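PDB 5KRP: frutapin from Artocarpus altilis, which is a jacalin-related lectin, a carbohydrate-binding protein from breadfruit, seen here in its sugar-free form. Local coordinates for residues 69-72 with 73-77. Residues are numbered along the deposited sequence; the frame is centred on the assembly and turned at random.
Sequences ELQF and PEEFL
Q71 and E75 grip each other twice across a loop that turns at the cis peptide bond F72-P73. Backbone N of E75 donates to O of Q71 at 2.9 Å, arriving 43° out of the carbonyl plane. In return the E75 side chain reaches back: N of Q71 meets its OE1 at 3.0 Å, and an N-H...O angle of 179° makes this bond essentially straight. The oxygen uses its anti lone pair. E75 gets there because CG lies anti to the backbone N (chi1 -177°) and the chain stays extended. Q71 is also the centre of an inverse gamma turn, with a weak bond from N of F72 to O of L70.

At the turn itself, P73 lies over one face of the F72 ring in a CH-pi contact, its CB 3.7 Å from the ring centroid and nearly along its normal. At the strand ends of the loop, CD1 of L70 lies 4.3 Å from CG of L77.

Further out, the buried E75 carboxylate is fixed by a salt bridge from OE1 to R108 and a hydrogen bond from OE2 to T104; F72 and P73 pack on A2 and M1 of a second subunit. The loop runs from strand 64-69 to strand 77-86, joining two of the three four-stranded sheets of the jacalin-like beta-prism.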
loop_
_atom_site.group_PDB
_atom_site.type_symbol
_atom_site.label_atom_id
_atom_site.label_comp_id
_atom_site.label_asym_id
_atom_site.label_seq_id
_atom_site.Cartn_x
_atom_site.Cartn_y
_atom_site.Cartn_z
ATOM N N GLU A 69 -11.999 -2.975 -24.658
ATOM C CA GLU A 69 -10.642 -2.543 -24.856
ATOM C C GLU A 69 -10.479 -1.137 -24.252
ATOM O O GLU A 69 -11.046 -0.179 -24.755
ATOM C CB GLU A 69 -10.310 -2.572 -26.343
ATOM C CG GLU A 69 -8.829 -2.320 -26.585
ATOM C CD GLU A 69 -8.302 -2.832 -27.931
ATOM O OE1 GLU A 69 -9.062 -3.496 -28.715
ATOM O OE2 GLU A 69 -7.087 -2.569 -28.126
ATOM N N LEU A 70 -9.760 -1.001 -23.135
ATOM C CA LEU A 70 -9.590 0.305 -22.479
ATOM C C LEU A 70 -8.380 1.003 -23.116
ATOM O O LEU A 70 -7.396 0.353 -23.552
ATOM C CB LEU A 70 -9.334 0.106 -20.983
ATOM C CG LEU A 70 -10.441 -0.674 -20.248
ATOM C CD1 LEU A 70 -10.128 -0.971 -18.783
ATOM C CD2 LEU A 70 -11.754 0.044 -20.297
ATOM N N GLN A 71 -8.460 2.318 -23.163
ATOM C CA GLN A 71 -7.331 3.137 -23.662
ATOM C C GLN A 71 -6.250 3.269 -22.521
ATOM O O GLN A 71 -6.034 4.338 -21.931
ATOM C CB GLN A 71 -7.825 4.485 -24.095
ATOM C CG GLN A 71 -8.861 4.460 -25.187
ATOM C CD GLN A 71 -9.505 5.848 -25.432
ATOM O OE1 GLN A 71 -10.023 6.514 -24.506
ATOM N NE2 GLN A 71 -9.476 6.285 -26.690
ATOM N N PHE A 72 -5.659 2.122 -22.172
ATOM C CA PHE A 72 -4.660 2.042 -21.121
ATOM C C PHE A 72 -3.383 2.827 -21.557
ATOM O O PHE A 72 -3.035 2.755 -22.708
ATOM C CB PHE A 72 -4.343 0.555 -20.808
ATOM C CG PHE A 72 -3.202 0.372 -19.877
ATOM C CD1 PHE A 72 -1.897 0.341 -20.365
ATOM C CD2 PHE A 72 -3.417 0.326 -18.514
ATOM C CE1 PHE A 72 -0.848 0.246 -19.494
ATOM C CE2 PHE A 72 -2.368 0.256 -17.641
ATOM C CZ PHE A 72 -1.065 0.243 -18.132
ATOM N N PRO A 73 -2.703 3.553 -20.676
ATOM C CA PRO A 73 -2.938 3.669 -19.248
ATOM C C PRO A 73 -3.805 4.809 -18.811
ATOM O O PRO A 73 -4.131 4.912 -17.600
ATOM C CB PRO A 73 -1.536 3.939 -18.709
ATOM C CG PRO A 73 -0.914 4.734 -19.811
ATOM C CD PRO A 73 -1.355 4.062 -21.059
ATOM N N GLU A 74 -4.157 5.706 -19.732
ATOM C CA GLU A 74 -4.884 6.925 -19.346
ATOM C C GLU A 74 -6.339 6.640 -18.872
ATOM O O GLU A 74 -6.883 7.417 -18.073
ATOM C CB GLU A 74 -4.992 7.928 -20.491
ATOM C CG GLU A 74 -3.692 8.496 -20.987
ATOM C CD GLU A 74 -2.876 7.496 -21.826
ATOM O OE1 GLU A 74 -3.489 6.552 -22.464
ATOM O OE2 GLU A 74 -1.618 7.668 -21.806
ATOM N N GLU A 75 -6.935 5.606 -19.451
ATOM C CA GLU A 75 -8.327 5.200 -19.129
ATOM C C GLU A 75 -8.295 3.933 -18.277
ATOM O O GLU A 75 -7.597 2.983 -18.622
ATOM C CB GLU A 75 -9.147 4.983 -20.386
ATOM C CG GLU A 75 -10.619 4.637 -20.103
ATOM C CD GLU A 75 -11.449 4.304 -21.342
ATOM O OE1 GLU A 75 -10.948 3.623 -22.256
ATOM O OE2 GLU A 75 -12.608 4.737 -21.357
ATOM N N PHE A 76 -9.056 3.961 -17.181
ATOM C CA PHE A 76 -9.101 2.812 -16.274
ATOM C C PHE A 76 -10.467 2.793 -15.585
ATOM O O PHE A 76 -11.227 3.795 -15.575
ATOM C CB PHE A 76 -7.975 2.949 -15.222
ATOM C CG PHE A 76 -7.913 4.285 -14.577
ATOM C CD1 PHE A 76 -8.715 4.605 -13.499
ATOM C CD2 PHE A 76 -6.993 5.255 -15.029
ATOM C CE1 PHE A 76 -8.651 5.849 -12.870
ATOM C CE2 PHE A 76 -6.945 6.521 -14.415
ATOM C CZ PHE A 76 -7.779 6.832 -13.377
ATOM N N LEU A 77 -10.773 1.659 -14.994
ATOM C CA LEU A 77 -12.078 1.451 -14.352
ATOM C C LEU A 77 -12.241 2.293 -13.104
ATOM O O LEU A 77 -11.269 2.417 -12.329
ATOM C CB LEU A 77 -12.219 -0.023 -13.955
ATOM C CG LEU A 77 -12.237 -1.047 -15.060
ATOM C CD1 LEU A 77 -12.258 -2.457 -14.381
ATOM C CD2 LEU A 77 -13.462 -0.718 -15.896
#